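Local coordinates for PHD finger protein 3 (Homo sapiens, PDB 6IC9), which regulates neuronal gene expression through its SPOC domain, the part modelled here, which reads the phosphorylated C-terminal domain of RNA polymerase II, at residues A25-K30 and T92-Y97; Q58-Y63 and L149-R154; D126-P131 and L142-L147. One frame throughout, in Å; residues are numbered along the deposited sequence.

After strand 15-21 the chain lays down strand 25-35, and contact 1 closes a long loop when helix 85-101 returns to pack on it. Helix 57-70 leaves from inside that loop and meets its own partner, strand 147-155, only near the end of the domain, so contacts 1 and 2 cross along the chain. Contact 3 comes after contact 1 and is nested inside the loop closed by contact 2, in the linker between strands 114-122 and 147-155. That linker touches both helices: Phe95 meets Asn146, and Trp61 meets Pro129 and Pro131. Contacts 1 and 2 fasten a helix each to the same sheet; contact 3 ties the linker to itself.

Contact 1: residues A25-K30 and T92-Y97; sequences AKFVTK and TLLFAY
Ala25, Phe27 and Leu94 form a buried, wholly apolar strand-to-helix contact, where the start of strand 25-35 runs beneath helix 85-101. The two short segments approach to 8.3 Å between axes and cross at -130°. The alanine is consistent with this closeness: Ala25 CB lies 4.0 Å from Leu94 CB, and Leu93 CB is 4.4 Å from Ala25 CB. Two residues on, Phe27 fills the next position. Its CG sits between the backbone N and the carbonyl carbon (chi1 53°), which turns the ring toward the helix. There Leu94 arrives at the ring edge, near its plane, with CD2 3.6 Å from Phe27 CE1 and 3.8 Å from Phe27 CZ. The leucine and phenylalanine side chains cross at about a right angle, and Leu94 CB adds a second touch on Phe27 CE1 at 4.0 Å. One leucine thus serves both strand residues, its CB shared between them and its CD2 given to the ring. Beyond the two segments, Leu94 also packs on Ile19 and Met21 of strand 15-21 and on Leu119 of strand 114-122, while Phe27 reaches Asp87 and Ser90 one to two turns earlier in the helix. Helix 85-101, packed in this way on the β-barrel of the SPOC domain, is therefore seated across several strands of the sheet, with 25-35 as one of them.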
ATOM      1  N   ALA A  25      -1.262   5.027  14.586  1.00 30.84           N
ATOM      2  CA  ALA A  25      -2.635   4.664  14.264  1.00 29.87           C
ATOM      3  C   ALA A  25      -2.711   3.154  14.163  1.00 27.32           C
ATOM      4  O   ALA A  25      -1.738   2.514  13.740  1.00 30.90           O
ATOM      5  CB  ALA A  25      -3.074   5.305  12.923  1.00 30.82           C
ATOM      6  N   LYS A  26      -3.846   2.594  14.561  1.00 28.78           N
ATOM      7  CA  LYS A  26      -4.112   1.171  14.359  1.00 28.29           C
ATOM      8  C   LYS A  26      -5.588   1.017  14.048  1.00 33.00           C
ATOM      9  O   LYS A  26      -6.422   1.530  14.794  1.00 31.57           O
ATOM     10  CB  LYS A  26      -3.706   0.331  15.590  1.00 29.58           C
ATOM     11  CG  LYS A  26      -4.298  -1.038  15.650  1.00 31.61           C
ATOM     12  CD  LYS A  26      -3.866  -1.772  16.947  1.00 35.92           C
ATOM     13  CE  LYS A  26      -4.706  -3.046  17.162  1.00 36.91           C
ATOM     14  NZ  LYS A  26      -4.372  -3.637  18.517  1.00 39.01           N
ATOM     15  N   PHE A  27      -5.926   0.310  12.964  1.00 27.86           N
ATOM     16  CA  PHE A  27      -7.344   0.220  12.631  1.00 27.64           C
ATOM     17  C   PHE A  27      -7.586  -1.004  11.772  1.00 28.92           C
ATOM     18  O   PHE A  27      -6.657  -1.561  11.185  1.00 27.74           O
ATOM     19  CB  PHE A  27      -7.820   1.489  11.924  1.00 27.14           C
ATOM     20  CG  PHE A  27      -6.982   1.861  10.715  1.00 27.56           C
ATOM     21  CD1 PHE A  27      -5.811   2.628  10.867  1.00 26.31           C
ATOM     22  CD2 PHE A  27      -7.310   1.379   9.474  1.00 27.71           C
ATOM     23  CE1 PHE A  27      -5.012   2.979   9.738  1.00 29.66           C
ATOM     24  CE2 PHE A  27      -6.490   1.734   8.325  1.00 26.44           C
ATOM     25  CZ  PHE A  27      -5.343   2.498   8.518  1.00 25.17           C
ATOM     26  N   VAL A  28      -8.860  -1.381  11.678  1.00 25.30           N
ATOM     27  CA  VAL A  28      -9.330  -2.474  10.827  1.00 27.21           C
ATOM     28  C   VAL A  28      -9.721  -1.894   9.483  1.00 28.20           C
ATOM     29  O   VAL A  28     -10.375  -0.851   9.398  1.00 27.08           O
ATOM     30  CB  VAL A  28     -10.528  -3.211  11.435  1.00 33.19           C
ATOM     31  CG1 VAL A  28     -10.907  -4.427  10.556  1.00 29.83           C
ATOM     32  CG2 VAL A  28     -10.177  -3.627  12.849  1.00 32.79           C
ATOM     33  N   THR A  29      -9.322  -2.585   8.433  1.00 27.01           N
ATOM     34  CA  THR A  29      -9.526  -2.082   7.087  1.00 25.12           C
ATOM     35  C   THR A  29      -9.835  -3.266   6.178  1.00 28.89           C
ATOM     36  O   THR A  29      -9.396  -4.379   6.426  1.00 29.05           O
ATOM     37  CB  THR A  29      -8.280  -1.293   6.625  1.00 30.83           C
ATOM     38  OG1 THR A  29      -8.480  -0.832   5.291  1.00 33.66           O
ATOM     39  CG2 THR A  29      -7.063  -2.208   6.609  1.00 32.80           C
ATOM     40  N   LYS A  30     -10.544  -3.005   5.076  1.00 32.53           N
ATOM     41  CA  LYS A  30     -10.713  -3.983   4.020  1.00 28.09           C
ATOM     42  C   LYS A  30      -9.935  -3.475   2.811  1.00 29.01           C
ATOM     43  O   LYS A  30      -9.912  -2.265   2.573  1.00 31.30           O
ATOM     44  CB  LYS A  30     -12.190  -4.136   3.656  1.00 29.72           C
ATOM     45  CG  LYS A  30     -12.987  -5.028   4.675  1.00 34.34           C
ATOM     46  CD  LYS A  30     -14.503  -4.847   4.429  1.00 38.92           C
ATOM     47  CE  LYS A  30     -15.331  -5.822   5.319  1.00 44.47           C
ATOM     48  NZ  LYS A  30     -16.820  -5.523   5.212  1.00 43.86           N
ATOM     49  N   THR A  92      -7.693   8.188   8.876  1.00 25.39           N
ATOM     50  CA  THR A  92      -7.401   9.595   8.598  1.00 30.39           C
ATOM     51  C   THR A  92      -6.096  10.066   9.245  1.00 28.48           C
ATOM     52  O   THR A  92      -5.331  10.815   8.620  1.00 27.47           O
ATOM     53  CB  THR A  92      -8.586  10.441   9.036  1.00 32.68           C
ATOM     54  OG1 THR A  92      -9.708  10.059   8.232  1.00 30.46           O
ATOM     55  CG2 THR A  92      -8.322  11.939   8.854  1.00 34.98           C
ATOM     56  N   LEU A  93      -5.834   9.679  10.507  1.00 28.02           N
ATOM     57  CA  LEU A  93      -4.550  10.047  11.120  1.00 29.53           C
ATOM     58  C   LEU A  93      -3.379   9.502  10.319  1.00 26.93           C
ATOM     59  O   LEU A  93      -2.369  10.193  10.125  1.00 26.16           O
ATOM     60  CB  LEU A  93      -4.445   9.498  12.546  1.00 27.81           C
ATOM     61  CG  LEU A  93      -5.275  10.244  13.576  1.00 32.81           C
ATOM     62  CD1 LEU A  93      -5.393   9.387  14.851  1.00 34.24           C
ATOM     63  CD2 LEU A  93      -4.588  11.571  13.858  1.00 32.81           C
ATOM     64  N   LEU A  94      -3.488   8.249   9.877  1.00 26.19           N
ATOM     65  CA  LEU A  94      -2.406   7.642   9.124  1.00 23.40           C
ATOM     66  C   LEU A  94      -2.253   8.275   7.755  1.00 23.66           C
ATOM     67  O   LEU A  94      -1.125   8.570   7.333  1.00 24.23           O
ATOM     68  CB  LEU A  94      -2.651   6.128   8.984  1.00 23.68           C
ATOM     69  CG  LEU A  94      -1.398   5.350   8.507  1.00 25.03           C
ATOM     70  CD1 LEU A  94      -0.241   5.548   9.434  1.00 31.66           C
ATOM     71  CD2 LEU A  94      -1.760   3.858   8.423  1.00 27.23           C
ATOM     72  N   PHE A  95      -3.369   8.508   7.054  1.00 22.30           N
ATOM     73  CA  PHE A  95      -3.296   9.272   5.797  1.00 23.95           C
ATOM     74  C   PHE A  95      -2.570  10.616   6.005  1.00 26.27           C
ATOM     75  O   PHE A  95      -1.664  10.965   5.257  1.00 25.20           O
ATOM     76  CB  PHE A  95      -4.711   9.561   5.271  1.00 24.04           C
ATOM     77  CG  PHE A  95      -4.692  10.446   4.040  1.00 30.26           C
ATOM     78  CD1 PHE A  95      -4.721  11.813   4.131  1.00 33.24           C
ATOM     79  CD2 PHE A  95      -4.545   9.870   2.800  1.00 28.33           C
ATOM     80  CE1 PHE A  95      -4.656  12.621   2.972  1.00 31.79           C
ATOM     81  CE2 PHE A  95      -4.479  10.675   1.642  1.00 31.69           C
ATOM     82  CZ  PHE A  95      -4.538  12.035   1.745  1.00 32.82           C
ATOM     83  N   ALA A  96      -2.984  11.376   7.024  1.00 26.74           N
ATOM     84  CA  ALA A  96      -2.389  12.687   7.286  1.00 30.64           C
ATOM     85  C   ALA A  96      -0.911  12.571   7.650  1.00 26.89           C
ATOM     86  O   ALA A  96      -0.092  13.441   7.281  1.00 27.47           O
ATOM     87  CB  ALA A  96      -3.153  13.413   8.408  1.00 28.79           C
ATOM     88  N   TYR A  97      -0.559  11.530   8.393  1.00 26.66           N
ATOM     89  CA  TYR A  97       0.840  11.333   8.777  1.00 26.72           C
ATOM     90  C   TYR A  97       1.727  11.328   7.547  1.00 27.77           C
ATOM     91  O   TYR A  97       2.742  12.040   7.479  1.00 25.70           O
ATOM     92  CB  TYR A  97       0.991  10.000   9.551  1.00 26.10           C
ATOM     93  CG  TYR A  97       2.449   9.756   9.891  1.00 27.10           C
ATOM     94  CD1 TYR A  97       2.957  10.169  11.094  1.00 30.54           C
ATOM     95  CD2 TYR A  97       3.327   9.154   8.954  1.00 29.03           C
ATOM     96  CE1 TYR A  97       4.296  10.005  11.397  1.00 34.67           C
ATOM     97  CE2 TYR A  97       4.673   9.009   9.228  1.00 30.86           C
ATOM     98  CZ  TYR A  97       5.143   9.419  10.472  1.00 33.52           C
ATOM     99  OH  TYR A  97       6.487   9.263  10.742  1.00 36.35           O
TER

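Contact 2: residues Q58-Y63 and L149-R154; sequences QTVWDY and LGLIIR
Leu151 points from strand 147-155 toward helix 57-70, and a single methyl, CD2, makes the tight part of this contact. Val60 comes to meet it tip to tip, with CG1 3.7 Å from Leu151 CD2, the two side chains bridging backbones whose CA atoms are 9.7 Å apart, Val60 to Leu151. Both branches are aimed by their first torsions: Val60 CG1 and Leu151 CG each lie anti to the backbone N of their own residue (chi1 172° and 169°). Trp61 starts out from the helix in a direction away from the strand, yet its indole folds back, and the six-membered ring brings CZ3 to 3.9 Å and CH2 to 4.0 Å from Leu151 CD2. The indole and the leucine cross obliquely. One methyl thus touches both a valine branch and the six-membered ring of the tryptophan. The indole has its own fixings: NE1 is hydrogen-bonded to the hydroxyl of Tyr104, and Pro129 and Pro131 pack against the ring.

Away from this point the packing is looser. Tyr63 and Ile153 point toward each other's segment without close contact. On the exposed side of the helix, Gln58 NE2 donates to Asp62 OD2 at 2.6 Å, reaching the carboxylate from above its plane, one helical turn along. Thr59 and Tyr63 pack on the bound phosphopeptide, so this helix joins the CTD-reading surface to the core: a helix packed by apolar side chains on the distorted β-barrel of the SPOC fold.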
ATOM      1  N   GLN A  58      10.161   9.082  -4.432  1.00 30.19           N
ATOM      2  CA  GLN A  58      11.047   8.882  -5.574  1.00 30.59           C
ATOM      3  C   GLN A  58      11.870   7.597  -5.431  1.00 30.83           C
ATOM      4  O   GLN A  58      12.127   6.909  -6.428  1.00 33.43           O
ATOM      5  CB  GLN A  58      11.948  10.102  -5.747  1.00 36.28           C
ATOM      6  CG  GLN A  58      12.795  10.055  -7.015  1.00 37.45           C
ATOM      7  CD  GLN A  58      11.922   9.999  -8.261  1.00 44.13           C
ATOM      8  OE1 GLN A  58      11.051  10.857  -8.455  1.00 51.66           O
ATOM      9  NE2 GLN A  58      12.128   8.991  -9.095  1.00 38.46           N
ATOM     10  N   THR A  59      12.285   7.247  -4.202  1.00 28.91           N
ATOM     11  CA  THR A  59      13.014   5.993  -3.996  1.00 27.83           C
ATOM     12  C   THR A  59      12.149   4.800  -4.386  1.00 31.02           C
ATOM     13  O   THR A  59      12.619   3.881  -5.065  1.00 28.92           O
ATOM     14  CB  THR A  59      13.487   5.881  -2.541  1.00 35.56           C
ATOM     15  OG1 THR A  59      14.327   7.005  -2.237  1.00 31.69           O
ATOM     16  CG2 THR A  59      14.314   4.591  -2.326  1.00 34.07           C
ATOM     17  N   VAL A  60      10.877   4.797  -3.968  1.00 28.74           N
ATOM     18  CA  VAL A  60       9.959   3.732  -4.379  1.00 25.53           C
ATOM     19  C   VAL A  60       9.816   3.685  -5.897  1.00 28.31           C
ATOM     20  O   VAL A  60       9.820   2.607  -6.490  1.00 27.13           O
ATOM     21  CB  VAL A  60       8.603   3.932  -3.693  1.00 23.64           C
ATOM     22  CG1 VAL A  60       7.543   2.925  -4.255  1.00 28.22           C
ATOM     23  CG2 VAL A  60       8.816   3.657  -2.203  1.00 25.02           C
ATOM     24  N   TRP A  61       9.597   4.844  -6.547  1.00 28.14           N
ATOM     25  CA  TRP A  61       9.351   4.792  -7.997  1.00 30.70           C
ATOM     26  C   TRP A  61      10.604   4.396  -8.779  1.00 29.77           C
ATOM     27  O   TRP A  61      10.494   3.697  -9.780  1.00 30.17           O
ATOM     28  CB  TRP A  61       8.779   6.130  -8.500  1.00 30.67           C
ATOM     29  CG  TRP A  61       7.443   6.390  -7.808  1.00 35.05           C
ATOM     30  CD1 TRP A  61       7.091   7.496  -7.103  1.00 34.67           C
ATOM     31  CD2 TRP A  61       6.320   5.492  -7.730  1.00 32.41           C
ATOM     32  NE1 TRP A  61       5.822   7.356  -6.607  1.00 32.73           N
ATOM     33  CE2 TRP A  61       5.334   6.129  -6.957  1.00 32.96           C
ATOM     34  CE3 TRP A  61       6.071   4.195  -8.217  1.00 34.16           C
ATOM     35  CZ2 TRP A  61       4.093   5.531  -6.670  1.00 33.53           C
ATOM     36  CZ3 TRP A  61       4.839   3.594  -7.945  1.00 39.54           C
ATOM     37  CH2 TRP A  61       3.864   4.270  -7.172  1.00 36.77           C
ATOM     38  N   ASP A  62      11.791   4.793  -8.332  1.00 30.54           N
ATOM     39  CA  ASP A  62      13.014   4.270  -8.951  1.00 31.49           C
ATOM     40  C   ASP A  62      13.099   2.749  -8.809  1.00 33.14           C
ATOM     41  O   ASP A  62      13.382   2.032  -9.770  1.00 30.75           O
ATOM     42  CB  ASP A  62      14.241   4.915  -8.309  1.00 28.92           C
ATOM     43  CG  ASP A  62      14.374   6.385  -8.646  1.00 39.58           C
ATOM     44  OD1 ASP A  62      15.207   7.077  -8.014  1.00 40.33           O
ATOM     45  OD2 ASP A  62      13.620   6.855  -9.506  1.00 44.03           O
ATOM     46  N   TYR A  63      12.791   2.233  -7.607  1.00 29.31           N
ATOM     47  CA  TYR A  63      12.804   0.798  -7.368  1.00 26.64           C
ATOM     48  C   TYR A  63      11.761   0.081  -8.217  1.00 31.20           C
ATOM     49  O   TYR A  63      12.019  -1.003  -8.773  1.00 30.37           O
ATOM     50  CB  TYR A  63      12.546   0.587  -5.869  1.00 24.68           C
ATOM     51  CG  TYR A  63      12.384  -0.819  -5.435  1.00 29.68           C
ATOM     52  CD1 TYR A  63      11.296  -1.188  -4.639  1.00 26.35           C
ATOM     53  CD2 TYR A  63      13.309  -1.792  -5.800  1.00 29.45           C
ATOM     54  CE1 TYR A  63      11.131  -2.501  -4.192  1.00 32.45           C
ATOM     55  CE2 TYR A  63      13.155  -3.127  -5.349  1.00 28.97           C
ATOM     56  CZ  TYR A  63      12.073  -3.464  -4.567  1.00 32.02           C
ATOM     57  OH  TYR A  63      11.931  -4.747  -4.117  1.00 30.66           O
ATOM     58  N   LEU A 149      -3.550   3.698  -0.427  1.00 25.45           N
ATOM     59  CA  LEU A 149      -3.322   2.599  -1.343  1.00 23.98           C
ATOM     60  C   LEU A 149      -2.216   1.707  -0.807  1.00 26.75           C
ATOM     61  O   LEU A 149      -1.309   2.176  -0.129  1.00 26.40           O
ATOM     62  CB  LEU A 149      -2.875   3.219  -2.692  1.00 27.48           C
ATOM     63  CG  LEU A 149      -3.884   3.512  -3.816  1.00 38.73           C
ATOM     64  CD1 LEU A 149      -5.212   4.082  -3.391  1.00 34.39           C
ATOM     65  CD2 LEU A 149      -3.208   4.343  -4.969  1.00 31.62           C
ATOM     66  N   GLY A 150      -2.256   0.433  -1.166  1.00 24.84           N
ATOM     67  CA  GLY A 150      -1.152  -0.478  -0.934  1.00 24.61           C
ATOM     68  C   GLY A 150      -0.533  -0.848  -2.277  1.00 26.39           C
ATOM     69  O   GLY A 150      -1.221  -1.336  -3.169  1.00 26.95           O
ATOM     70  N   LEU A 151       0.768  -0.643  -2.384  1.00 21.68           N
ATOM     71  CA  LEU A 151       1.563  -1.076  -3.546  1.00 23.35           C
ATOM     72  C   LEU A 151       2.285  -2.328  -3.121  1.00 24.10           C
ATOM     73  O   LEU A 151       3.135  -2.269  -2.235  1.00 25.63           O
ATOM     74  CB  LEU A 151       2.546   0.040  -3.924  1.00 27.03           C
ATOM     75  CG  LEU A 151       3.615  -0.334  -4.933  1.00 28.23           C
ATOM     76  CD1 LEU A 151       2.912  -0.714  -6.184  1.00 26.84           C
ATOM     77  CD2 LEU A 151       4.510   0.930  -5.141  1.00 30.10           C
ATOM     78  N   ILE A 152       1.948  -3.472  -3.731  1.00 25.06           N
ATOM     79  CA  ILE A 152       2.426  -4.764  -3.267  1.00 27.31           C
ATOM     80  C   ILE A 152       3.301  -5.400  -4.351  1.00 30.55           C
ATOM     81  O   ILE A 152       2.842  -5.622  -5.484  1.00 28.82           O
ATOM     82  CB  ILE A 152       1.248  -5.693  -2.897  1.00 30.41           C
ATOM     83  CG1 ILE A 152       0.279  -4.914  -1.977  1.00 30.24           C
ATOM     84  CG2 ILE A 152       1.745  -6.951  -2.204  1.00 28.84           C
ATOM     85  CD1 ILE A 152      -1.014  -5.687  -1.717  1.00 29.87           C
ATOM     86  N   ILE A 153       4.552  -5.670  -4.004  0.57 29.54           N
ATOM     87  CA  ILE A 153       5.501  -6.380  -4.867  0.57 31.03           C
ATOM     88  C   ILE A 153       5.519  -7.845  -4.452  0.57 33.33           C
ATOM     89  O   ILE A 153       5.944  -8.165  -3.338  0.57 30.85           O
ATOM     90  CB  ILE A 153       6.918  -5.793  -4.742  0.57 30.24           C
ATOM     91  CG1 ILE A 153       6.874  -4.262  -4.775  0.57 29.59           C
ATOM     92  CG2 ILE A 153       7.862  -6.408  -5.818  0.57 32.02           C
ATOM     93  CD1 ILE A 153       6.219  -3.712  -6.042  0.57 30.53           C
ATOM     94  N   ARG A 154       5.102  -8.745  -5.348  1.00 32.73           N
ATOM     95  CA  ARG A 154       5.080 -10.175  -5.050  1.00 34.87           C
ATOM     96  C   ARG A 154       6.026 -10.972  -5.959  1.00 36.33           C
ATOM     97  O   ARG A 154       6.338 -10.579  -7.082  1.00 38.26           O
ATOM     98  CB  ARG A 154       3.654 -10.699  -5.185  1.00 40.19           C
ATOM     99  CG  ARG A 154       2.657  -9.651  -4.594  1.00 46.40           C
ATOM    100  CD  ARG A 154       1.237  -9.755  -5.157  1.00 49.06           C
ATOM    101  NE  ARG A 154       0.649 -10.903  -4.525  1.00 40.62           N
ATOM    102  CZ  ARG A 154      -0.521 -11.458  -4.822  1.00 39.78           C
ATOM    103  NH1 ARG A 154      -1.314 -10.991  -5.783  1.00 37.02           N
ATOM    104  NH2 ARG A 154      -0.883 -12.502  -4.109  1.00 34.94           N
TER

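Contact 3: residues D126-P131 and L142-L147; sequences DKIPHP and LHRPNL
The flat guanidinium of Arg144 meets Asp126 edge-on: the carbonyl O of Asp126 lies in the guanidinium plane, while Ile128 CD1 comes in obliquely, 4.4 Å from Arg144 NH1.

The contact itself rests on one bond. Arg144 NH2 donates to Asp126 O at 2.9 Å, moderately bent at an N-H...O angle of 140° and with the donor tilted 20° from the carbonyl plane. The arginine gets there by a chain that bends at its third torsion (chi3 -146°), turning the guanidinium so that its edge faces the backbone. It is the main-chain oxygen that is gripped, not the acid, for Asp126 OD2 stays 6.5 Å from Arg144 NH2; the carboxylate may still favour the positive charge from that distance. NH2 also bonds to Gly123 O, so one nitrogen ties two carbonyls three residues apart. A leucine in place of Arg144 would probably leave the carbonyls of Asp126 and Gly123 without this shared donor and weaken the tie between the two loop parts.

Both segments belong to the surface linker between strands 114-122 and 147-155 of the SPOC domain, where an arginine side chain holds main-chain carbonyls. Arg144 also packs on Leu122 at the end of the first strand, as does Pro129; Leu147 pairs by backbone with the same Leu122, and Asn146 touches Phe95 of helix 85-101.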
ATOM      1  N   ASP A 126      -5.709  14.542  -5.828  1.00 55.21           N
ATOM      2  CA  ASP A 126      -4.379  14.223  -6.318  1.00 51.43           C
ATOM      3  C   ASP A 126      -4.469  13.521  -7.653  1.00 55.02           C
ATOM      4  O   ASP A 126      -5.422  12.780  -7.938  1.00 55.00           O
ATOM      5  CB  ASP A 126      -3.610  13.302  -5.358  1.00 48.49           C
ATOM      6  CG  ASP A 126      -2.988  14.032  -4.184  1.00 52.68           C
ATOM      7  OD1 ASP A 126      -3.167  15.271  -4.065  1.00 56.11           O
ATOM      8  OD2 ASP A 126      -2.328  13.338  -3.358  1.00 50.04           O
ATOM      9  N   LYS A 127      -3.441  13.743  -8.459  1.00 56.91           N
ATOM     10  CA  LYS A 127      -3.191  12.944  -9.640  1.00 57.19           C
ATOM     11  C   LYS A 127      -2.590  11.608  -9.234  1.00 53.05           C
ATOM     12  O   LYS A 127      -1.854  11.509  -8.252  1.00 53.99           O
ATOM     13  CB  LYS A 127      -2.249  13.692 -10.580  1.00 55.82           C
ATOM     14  CG  LYS A 127      -2.883  14.944 -11.159  1.00 65.87           C
ATOM     15  CD  LYS A 127      -3.278  14.745 -12.632  1.00 71.92           C
ATOM     16  CE  LYS A 127      -2.121  15.099 -13.565  1.00 70.99           C
ATOM     17  NZ  LYS A 127      -2.508  14.986 -14.999  1.00 75.66           N
ATOM     18  N   ILE A 128      -2.940  10.570  -9.972  1.00 52.68           N
ATOM     19  CA  ILE A 128      -2.365   9.267  -9.659  1.00 48.82           C
ATOM     20  C   ILE A 128      -0.889   9.282 -10.043  1.00 52.72           C
ATOM     21  O   ILE A 128      -0.555   9.702 -11.160  1.00 54.89           O
ATOM     22  CB  ILE A 128      -3.128   8.163 -10.393  1.00 50.95           C
ATOM     23  CG1 ILE A 128      -4.574   8.052  -9.850  1.00 54.03           C
ATOM     24  CG2 ILE A 128      -2.381   6.862 -10.270  1.00 46.85           C
ATOM     25  CD1 ILE A 128      -5.660   8.716 -10.751  1.00 49.77           C
ATOM     26  N   PRO A 129       0.025   8.905  -9.155  1.00 53.81           N
ATOM     27  CA  PRO A 129       1.437   8.780  -9.550  1.00 50.85           C
ATOM     28  C   PRO A 129       1.605   8.035 -10.871  1.00 53.12           C
ATOM     29  O   PRO A 129       1.086   6.926 -11.044  1.00 45.01           O
ATOM     30  CB  PRO A 129       2.050   7.981  -8.389  1.00 49.41           C
ATOM     31  CG  PRO A 129       1.202   8.383  -7.179  1.00 47.35           C
ATOM     32  CD  PRO A 129      -0.193   8.640  -7.716  1.00 47.92           C
ATOM     33  N   HIS A 130       2.402   8.623 -11.782  1.00 52.40           N
ATOM     34  CA  HIS A 130       2.472   8.106 -13.149  1.00 46.18           C
ATOM     35  C   HIS A 130       2.918   6.647 -13.247  1.00 51.12           C
ATOM     36  O   HIS A 130       2.354   5.918 -14.082  1.00 51.43           O
ATOM     37  CB  HIS A 130       3.339   9.049 -14.024  1.00 56.53           C
ATOM     38  CG  HIS A 130       4.827   8.834 -13.933  1.00 59.48           C
ATOM     39  ND1 HIS A 130       5.464   7.706 -14.417  1.00 61.33           N
ATOM     40  CD2 HIS A 130       5.810   9.629 -13.438  1.00 64.38           C
ATOM     41  CE1 HIS A 130       6.765   7.803 -14.203  1.00 59.95           C
ATOM     42  NE2 HIS A 130       7.001   8.963 -13.611  1.00 65.79           N
ATOM     43  N   PRO A 131       3.861   6.139 -12.451  1.00 47.01           N
ATOM     44  CA  PRO A 131       4.236   4.721 -12.606  1.00 48.23           C
ATOM     45  C   PRO A 131       3.109   3.738 -12.297  1.00 47.35           C
ATOM     46  O   PRO A 131       3.227   2.558 -12.658  1.00 51.95           O
ATOM     47  CB  PRO A 131       5.392   4.555 -11.615  1.00 47.01           C
ATOM     48  CG  PRO A 131       5.850   5.919 -11.371  1.00 45.49           C
ATOM     49  CD  PRO A 131       4.661   6.774 -11.403  1.00 47.11           C
ATOM     50  N   LEU A 142     -13.221   8.693 -10.208  1.00 32.18           N
ATOM     51  CA  LEU A 142     -12.797  10.073 -10.287  1.00 33.93           C
ATOM     52  C   LEU A 142     -13.131  10.813  -8.996  1.00 32.18           C
ATOM     53  O   LEU A 142     -12.351  11.641  -8.523  1.00 33.21           O
ATOM     54  CB  LEU A 142     -13.477  10.755 -11.477  1.00 34.18           C
ATOM     55  CG  LEU A 142     -13.329  12.271 -11.479  1.00 39.80           C
ATOM     56  CD1 LEU A 142     -11.879  12.661 -11.778  1.00 44.59           C
ATOM     57  CD2 LEU A 142     -14.269  12.967 -12.483  1.00 39.97           C
ATOM     58  N   HIS A 143     -14.300  10.565  -8.449  1.00 31.54           N
ATOM     59  CA  HIS A 143     -14.784  11.300  -7.279  1.00 32.48           C
ATOM     60  C   HIS A 143     -14.578  10.400  -6.071  1.00 32.69           C
ATOM     61  O   HIS A 143     -15.254   9.379  -5.945  1.00 33.82           O
ATOM     62  CB  HIS A 143     -16.257  11.646  -7.454  1.00 31.14           C
ATOM     63  CG  HIS A 143     -16.737  12.660  -6.472  1.00 34.53           C
ATOM     64  ND1 HIS A 143     -17.863  12.467  -5.700  1.00 38.04           N
ATOM     65  CD2 HIS A 143     -16.239  13.870  -6.129  1.00 33.86           C
ATOM     66  CE1 HIS A 143     -18.036  13.523  -4.923  1.00 29.43           C
ATOM     67  NE2 HIS A 143     -17.075  14.395  -5.175  1.00 37.15           N
ATOM     68  N   ARG A 144     -13.588  10.708  -5.249  1.00 32.67           N
ATOM     69  CA  ARG A 144     -13.215   9.722  -4.239  1.00 35.09           C
ATOM     70  C   ARG A 144     -12.754  10.450  -2.996  1.00 32.67           C
ATOM     71  O   ARG A 144     -12.404  11.631  -3.061  1.00 33.01           O
ATOM     72  CB  ARG A 144     -12.111   8.773  -4.753  1.00 34.21           C
ATOM     73  CG  ARG A 144     -11.061   9.473  -5.503  1.00 33.68           C
ATOM     74  CD  ARG A 144      -9.918   8.530  -5.903  1.00 31.97           C
ATOM     75  NE  ARG A 144      -8.780   9.411  -5.828  1.00 36.69           N
ATOM     76  CZ  ARG A 144      -8.327  10.093  -6.833  1.00 37.22           C
ATOM     77  NH1 ARG A 144      -8.887   9.897  -7.985  1.00 38.14           N
ATOM     78  NH2 ARG A 144      -7.319  10.932  -6.670  1.00 41.16           N
ATOM     79  N   PRO A 145     -12.758   9.784  -1.840  1.00 28.15           N
ATOM     80  CA  PRO A 145     -12.212  10.408  -0.637  1.00 32.12           C
ATOM     81  C   PRO A 145     -10.691  10.337  -0.703  1.00 31.51           C
ATOM     82  O   PRO A 145     -10.133   9.679  -1.568  1.00 30.76           O
ATOM     83  CB  PRO A 145     -12.764   9.547   0.497  1.00 33.81           C
ATOM     84  CG  PRO A 145     -12.894   8.182  -0.106  1.00 29.90           C
ATOM     85  CD  PRO A 145     -13.264   8.432  -1.591  1.00 29.18           C
ATOM     86  N   ASN A 146     -10.038  11.023   0.221  1.00 28.25           N
ATOM     87  CA  ASN A 146      -8.625  10.717   0.481  1.00 28.95           C
ATOM     88  C   ASN A 146      -8.505   9.224   0.746  1.00 26.28           C
ATOM     89  O   ASN A 146      -9.324   8.634   1.479  1.00 31.55           O
ATOM     90  CB  ASN A 146      -8.102  11.509   1.693  1.00 31.05           C
ATOM     91  CG  ASN A 146      -8.009  12.996   1.449  1.00 33.52           C
ATOM     92  OD1 ASN A 146      -7.842  13.451   0.321  1.00 35.16           O
ATOM     93  ND2 ASN A 146      -8.104  13.784   2.539  1.00 36.37           N
ATOM     94  N   LEU A 147      -7.437   8.600   0.225  1.00 28.19           N
ATOM     95  CA  LEU A 147      -7.326   7.147   0.245  1.00 25.37           C
ATOM     96  C   LEU A 147      -5.918   6.742   0.636  1.00 26.44           C
ATOM     97  O   LEU A 147      -4.938   7.421   0.290  1.00 27.02           O
ATOM     98  CB  LEU A 147      -7.565   6.526  -1.161  1.00 30.23           C
ATOM     99  CG  LEU A 147      -9.016   6.493  -1.628  1.00 28.77           C
ATOM    100  CD1 LEU A 147      -9.020   5.958  -3.046  1.00 30.04           C
ATOM    101  CD2 LEU A 147      -9.792   5.559  -0.638  1.00 31.27           C
TER